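Local coordinates for protein ORF10 (Moritella marina, PDB 6RIW) that forms the ketosynthase-chain length factor didomain of a polyunsaturated fatty acid synthase and probably catalyses the condensation that extends the acyl chain, at residues A[104-109]-A[267-272]; A[206-211]-A[676-681]. All blocks are in the same frame, centred on the assembly; numbering follows the deposited sequence.

Interaction 1: A[104-109]-A[267-272]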
loop_
_atom_site.group_PDB
_atom_site.type_symbol
_atom_site.label_atom_id
_atom_site.label_comp_id
_atom_site.label_asym_id
_atom_site.label_seq_id
_atom_site.Cartn_x
_atom_site.Cartn_y
_atom_site.Cartn_z
ATOM N N ALA A 104 15.043 -4.532 -21.951
ATOM C CA ALA A 104 15.897 -5.664 -21.615
ATOM C C ALA A 104 15.890 -6.745 -22.683
ATOM O O ALA A 104 16.773 -7.608 -22.673
ATOM C CB ALA A 104 15.478 -6.273 -20.274
ATOM N N GLY A 105 14.913 -6.726 -23.583
ATOM C CA GLY A 105 14.836 -7.715 -24.636
ATOM C C GLY A 105 14.040 -8.943 -24.282
ATOM O O GLY A 105 14.263 -10.001 -24.877
ATOM N N TYR A 106 13.108 -8.841 -23.325
ATOM C CA TYR A 106 12.367 -9.999 -22.842
ATOM C C TYR A 106 10.857 -9.828 -22.943
ATOM O O TYR A 106 10.118 -10.689 -22.452
ATOM C CB TYR A 106 12.765 -10.325 -21.395
ATOM C CG TYR A 106 14.156 -10.912 -21.329
ATOM C CD1 TYR A 106 14.371 -12.261 -21.612
ATOM C CD2 TYR A 106 15.255 -10.119 -21.033
ATOM C CE1 TYR A 106 15.651 -12.803 -21.584
ATOM C CE2 TYR A 106 16.549 -10.652 -21.006
ATOM C CZ TYR A 106 16.736 -11.993 -21.283
ATOM O OH TYR A 106 18.005 -12.532 -21.266
ATOM N N TRP A 107 10.372 -8.776 -23.594
ATOM C CA TRP A 107 8.934 -8.656 -23.809
ATOM C C TRP A 107 8.418 -9.862 -24.589
ATOM O O TRP A 107 8.900 -10.155 -25.689
ATOM C CB TRP A 107 8.612 -7.367 -24.550
ATOM C CG TRP A 107 7.124 -7.140 -24.669
ATOM C CD1 TRP A 107 6.365 -7.216 -25.804
ATOM C CD2 TRP A 107 6.218 -6.845 -23.594
ATOM N NE1 TRP A 107 5.042 -6.971 -25.501
ATOM C CE2 TRP A 107 4.926 -6.745 -24.152
ATOM C CE3 TRP A 107 6.377 -6.657 -22.214
ATOM C CZ2 TRP A 107 3.796 -6.447 -23.379
ATOM C CZ3 TRP A 107 5.248 -6.361 -21.443
ATOM C CH2 TRP A 107 3.978 -6.261 -22.032
ATOM N N GLY A 108 7.445 -10.573 -24.022
ATOM C CA GLY A 108 6.886 -11.732 -24.694
ATOM C C GLY A 108 7.742 -12.982 -24.665
ATOM O O GLY A 108 7.444 -13.941 -25.393
ATOM N N SER A 109 8.783 -13.012 -23.839
ATOM C CA SER A 109 9.695 -14.142 -23.744
ATOM C C SER A 109 9.136 -15.244 -22.846
ATOM O O SER A 109 8.431 -14.984 -21.862
ATOM C CB SER A 109 11.047 -13.651 -23.210
ATOM O OG SER A 109 11.917 -14.716 -22.881
ATOM N N VAL A 267 14.514 -4.065 -14.603
ATOM C CA VAL A 267 14.573 -5.514 -14.796
ATOM C C VAL A 267 15.884 -6.016 -14.207
ATOM O O VAL A 267 16.956 -5.510 -14.567
ATOM C CB VAL A 267 14.477 -5.905 -16.287
ATOM C CG1 VAL A 267 14.420 -7.424 -16.411
ATOM C CG2 VAL A 267 13.293 -5.251 -16.954
ATOM N N LEU A 268 15.802 -6.997 -13.297
ATOM C CA LEU A 268 16.943 -7.498 -12.540
ATOM C C LEU A 268 17.200 -8.976 -12.811
ATOM O O LEU A 268 16.266 -9.782 -12.861
ATOM C CB LEU A 268 16.731 -7.324 -11.030
ATOM C CG LEU A 268 16.325 -5.941 -10.534
ATOM C CD1 LEU A 268 16.166 -5.941 -9.021
ATOM C CD2 LEU A 268 17.363 -4.909 -10.961
ATOM N N LYS A 269 18.480 -9.341 -12.924
ATOM C CA LYS A 269 18.882 -10.741 -13.010
ATOM C C LYS A 269 20.159 -10.936 -12.205
ATOM O O LYS A 269 20.912 -9.986 -11.980
ATOM C CB LYS A 269 19.119 -11.190 -14.473
ATOM C CG LYS A 269 17.835 -11.329 -15.311
ATOM C CD LYS A 269 18.157 -11.480 -16.809
ATOM C CE LYS A 269 18.840 -12.814 -17.118
ATOM N NZ LYS A 269 18.751 -13.161 -18.581
ATOM N N ARG A 270 20.385 -12.164 -11.739
ATOM C CA ARG A 270 21.690 -12.491 -11.176
ATOM C C ARG A 270 22.753 -12.255 -12.250
ATOM O O ARG A 270 22.533 -12.542 -13.428
ATOM C CB ARG A 270 21.710 -13.950 -10.674
ATOM C CG ARG A 270 20.763 -14.207 -9.484
ATOM C CD ARG A 270 20.704 -15.678 -9.052
ATOM N NE ARG A 270 20.191 -16.515 -10.127
ATOM C CZ ARG A 270 18.922 -16.883 -10.258
ATOM N NH1 ARG A 270 18.543 -17.616 -11.296
ATOM N NH2 ARG A 270 18.017 -16.514 -9.361
ATOM N N GLN A 271 23.888 -11.679 -11.850
ATOM C CA GLN A 271 24.898 -11.298 -12.841
ATOM C C GLN A 271 25.364 -12.495 -13.664
ATOM O O GLN A 271 25.581 -12.371 -14.874
ATOM C CB GLN A 271 26.098 -10.636 -12.164
ATOM C CG GLN A 271 27.063 -9.981 -13.173
ATOM C CD GLN A 271 28.439 -9.784 -12.585
ATOM O OE1 GLN A 271 28.735 -10.293 -11.506
ATOM N NE2 GLN A 271 29.286 -9.033 -13.283
ATOM N N SER A 272 25.500 -13.665 -13.030
ATOM C CA SER A 272 25.881 -14.876 -13.763
ATOM C C SER A 272 24.945 -15.138 -14.938
ATOM O O SER A 272 25.397 -15.464 -16.043
ATOM C CB SER A 272 25.891 -16.081 -12.822
ATOM O OG SER A 272 24.634 -16.228 -12.190
#
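With CG of Tyr106 and CG of Lys269 each anti to its own carbonyl carbon (chi1 -72° in both), the two side chains head for each other from opposite directions, and a bend at chi3 of Lys269 (68°) turns its ammonium group to the phenol. Lys269 NZ lies 2.9 Å from Tyr106 OH, donating a weak hydrogen bond, and 3.6 Å from Tyr106 CZ; it meets the ring obliquely at the hydroxyl end. The stronger partner of both groups is Asp279: its OD1 takes part in a hydrogen bond with Tyr106 OH, while its OD2, together with Asp277 OD2, forms salt bridges to Lys269 NZ. The lysine charge is thus shared between two carboxylates, which probably keeps it protonated. This is structural packing in the ketosynthase half of the didomain, a thiolase-type fold: the end of helix 88-104 and the loop after it lie against strand 259-270. Gly105, at positive phi, is the C-prime residue of a Schellman motif, and a type II turn from Tyr106 to Ser109 follows, closed by Ser109 N to Tyr106 O at 3.0 Å. At the end of the helix Ala104 packs on the strand, its CB 4.1 Å from Val267 CG2 and about as far from CB and CG1 of that valine. Val7 of the neighbouring strand 4-12 touches both Ala104 and Val267.

Interaction 2: A[206-211]-A[676-681]; sequences ACDYLH and AENLFQ
Helices 198-211 and 668-682 come together at Asp208 and Asn678, whose CA atoms are 7.1 Å apart. The two helices belong to the two thiolase-type halves of the didomain, ketosynthase and chain length factor, so this buried contact is part of the interface between them. Asn678 does most of the bridging. Its ND2 reaches the backbone of the other helix in a weak but nearly straight hydrogen bond to Asp208 O (3.3 Å, 169° at the hydrogen), and sits 3.4 Å from Asp208 CB. The amide also leans over one face of the Tyr209 ring at its CD1-CE1 rim, with the planes 35° apart; Asn678 CG is 3.8 Å from Tyr209 CD1 and OD1 stands above that face. That oxygen is also hydrogen-bonded to Lys214 and Thr212, which should hold the amide against flipping. Replacing Asn678 with a leucine would probably leave Asp208 O without its amide donor, and Lys214 and Thr212 without their shared oxygen. Asp208 forms a salt bridge through OD1 to Lys204. Its CG is anti to the carbonyl carbon (chi1 -69°), which brings OD2 to a water: OD2 accepts its hydrogen bond of 2.7 Å, and the water accepts one of 3.0 Å from Asn678 ND2.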
loop_
_atom_site.group_PDB
_atom_site.type_symbol
_atom_site.label_atom_id
_atom_site.label_comp_id
_atom_site.label_asym_id
_atom_site.label_seq_id
_atom_site.Cartn_x
_atom_site.Cartn_y
_atom_site.Cartn_z
ATOM N N ALA A 206 13.392 -7.491 -4.377
ATOM C CA ALA A 206 13.442 -8.251 -5.622
ATOM C C ALA A 206 14.798 -8.935 -5.783
ATOM O O ALA A 206 14.866 -10.088 -6.236
ATOM C CB ALA A 206 13.142 -7.345 -6.823
ATOM N N CYS A 207 15.885 -8.250 -5.393
ATOM C CA CYS A 207 17.191 -8.905 -5.320
ATOM C C CYS A 207 17.157 -10.116 -4.394
ATOM O O CYS A 207 17.719 -11.172 -4.726
ATOM C CB CYS A 207 18.279 -7.933 -4.843
ATOM S SG CYS A 207 18.598 -6.539 -5.939
ATOM N N ASP A 208 16.511 -9.984 -3.226
ATOM C CA ASP A 208 16.371 -11.118 -2.301
ATOM C C ASP A 208 15.696 -12.306 -2.969
ATOM O O ASP A 208 16.080 -13.458 -2.735
ATOM C CB ASP A 208 15.542 -10.732 -1.071
ATOM C CG ASP A 208 16.241 -9.749 -0.153
ATOM O OD1 ASP A 208 17.465 -9.519 -0.293
ATOM O OD2 ASP A 208 15.540 -9.205 0.738
ATOM N N TYR A 209 14.642 -12.057 -3.757
ATOM C CA TYR A 209 13.957 -13.166 -4.402
ATOM C C TYR A 209 14.857 -13.825 -5.447
ATOM O O TYR A 209 14.767 -15.044 -5.659
ATOM C CB TYR A 209 12.632 -12.704 -5.028
ATOM C CG TYR A 209 11.485 -12.643 -4.003
ATOM C CD1 TYR A 209 11.699 -12.098 -2.748
ATOM C CD2 TYR A 209 10.205 -13.165 -4.289
ATOM C CE1 TYR A 209 10.679 -12.041 -1.777
ATOM C CE2 TYR A 209 9.170 -13.114 -3.324
ATOM C CZ TYR A 209 9.425 -12.534 -2.073
ATOM O OH TYR A 209 8.452 -12.456 -1.086
ATOM N N LEU A 210 15.724 -13.041 -6.100
ATOM C CA LEU A 210 16.725 -13.629 -6.987
ATOM C C LEU A 210 17.732 -14.464 -6.200
ATOM O O LEU A 210 18.140 -15.534 -6.659
ATOM C CB LEU A 210 17.435 -12.538 -7.815
ATOM C CG LEU A 210 16.575 -11.828 -8.874
ATOM C CD1 LEU A 210 17.262 -10.622 -9.508
ATOM C CD2 LEU A 210 16.063 -12.788 -9.993
ATOM N N HIS A 211 18.131 -14.012 -5.011
ATOM C CA HIS A 211 19.153 -14.734 -4.251
ATOM C C HIS A 211 18.645 -16.058 -3.702
ATOM O O HIS A 211 19.434 -16.997 -3.537
ATOM C CB HIS A 211 19.674 -13.866 -3.115
ATOM C CG HIS A 211 20.541 -12.744 -3.585
ATOM N ND1 HIS A 211 20.550 -11.503 -2.987
ATOM C CD2 HIS A 211 21.432 -12.679 -4.604
ATOM C CE1 HIS A 211 21.417 -10.724 -3.611
ATOM N NE2 HIS A 211 21.958 -11.408 -4.602
ATOM N N ALA A 676 8.194 -13.368 4.612
ATOM C CA ALA A 676 8.852 -13.629 5.894
ATOM C C ALA A 676 9.874 -14.764 5.762
ATOM O O ALA A 676 11.010 -14.656 6.247
ATOM C CB ALA A 676 7.814 -13.948 6.965
ATOM N N GLU A 677 9.491 -15.853 5.090
ATOM C CA GLU A 677 10.460 -16.919 4.804
ATOM C C GLU A 677 11.699 -16.351 4.114
ATOM O O GLU A 677 12.844 -16.640 4.490
ATOM C CB GLU A 677 9.812 -18.000 3.932
ATOM C CG GLU A 677 10.763 -19.134 3.574
ATOM C CD GLU A 677 10.288 -20.005 2.418
ATOM O OE1 GLU A 677 10.508 -19.618 1.241
ATOM O OE2 GLU A 677 9.727 -21.097 2.688
ATOM N N ASN A 678 11.486 -15.503 3.116
ATOM C CA ASN A 678 12.619 -14.986 2.369
ATOM C C ASN A 678 13.478 -14.077 3.239
ATOM O O ASN A 678 14.711 -14.066 3.105
ATOM C CB ASN A 678 12.127 -14.248 1.134
ATOM C CG ASN A 678 13.002 -14.485 -0.037
ATOM O OD1 ASN A 678 12.874 -15.503 -0.732
ATOM N ND2 ASN A 678 13.917 -13.555 -0.274
ATOM N N LEU A 679 12.849 -13.315 4.145
ATOM C CA LEU A 679 13.622 -12.435 5.019
ATOM C C LEU A 679 14.562 -13.234 5.923
ATOM O O LEU A 679 15.702 -12.822 6.181
ATOM C CB LEU A 679 12.682 -11.558 5.852
ATOM C CG LEU A 679 11.987 -10.412 5.093
ATOM C CD1 LEU A 679 11.049 -9.659 6.035
ATOM C CD2 LEU A 679 12.985 -9.433 4.472
ATOM N N PHE A 680 14.107 -14.381 6.418
ATOM C CA PHE A 680 14.979 -15.202 7.247
ATOM C C PHE A 680 16.114 -15.804 6.425
ATOM O O PHE A 680 17.218 -16.000 6.946
ATOM C CB PHE A 680 14.170 -16.291 7.944
ATOM C CG PHE A 680 13.256 -15.774 9.028
ATOM C CD1 PHE A 680 13.739 -14.972 10.041
ATOM C CD2 PHE A 680 11.910 -16.121 9.033
ATOM C CE1 PHE A 680 12.897 -14.509 11.057
ATOM C CE2 PHE A 680 11.054 -15.664 10.032
ATOM C CZ PHE A 680 11.550 -14.854 11.049
ATOM N N GLN A 681 15.881 -16.077 5.137
ATOM C CA GLN A 681 16.947 -16.629 4.307
ATOM C C GLN A 681 18.023 -15.603 3.978
ATOM O O GLN A 681 19.176 -15.978 3.735
ATOM C CB GLN A 681 16.377 -17.172 2.998
ATOM C CG GLN A 681 15.541 -18.429 3.143
ATOM C CD GLN A 681 15.064 -18.919 1.803
ATOM O OE1 GLN A 681 14.011 -18.512 1.335
ATOM N NE2 GLN A 681 15.858 -19.758 1.154
HETATM O O HOH W 1 13.858 -11.109 1.514
#

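Overall arrangement
Interactions 1 and 2 lie 19 Å apart between centres, on the same side of the chain's centre, and meet through strand 259-270 and helix 198-211. Arg270 NH2 is 2.9 Å from Leu210 O, a probable hydrogen bond at the last residue but one of the helix, and Leu210 CD1 packs 3.6 Å from Leu268 O. Leu268 CD1 also lies 4.0 Å from Cys207 SG. The strand thus faces the helix end and loop of 104-109 with Val267 and Lys269 and the helix of interaction 2 with Leu268. The bound magnesium ion, at Met1 and Lys286, is about 9 Å from the Asp208 side chain and about 14 Å from that of Lys269.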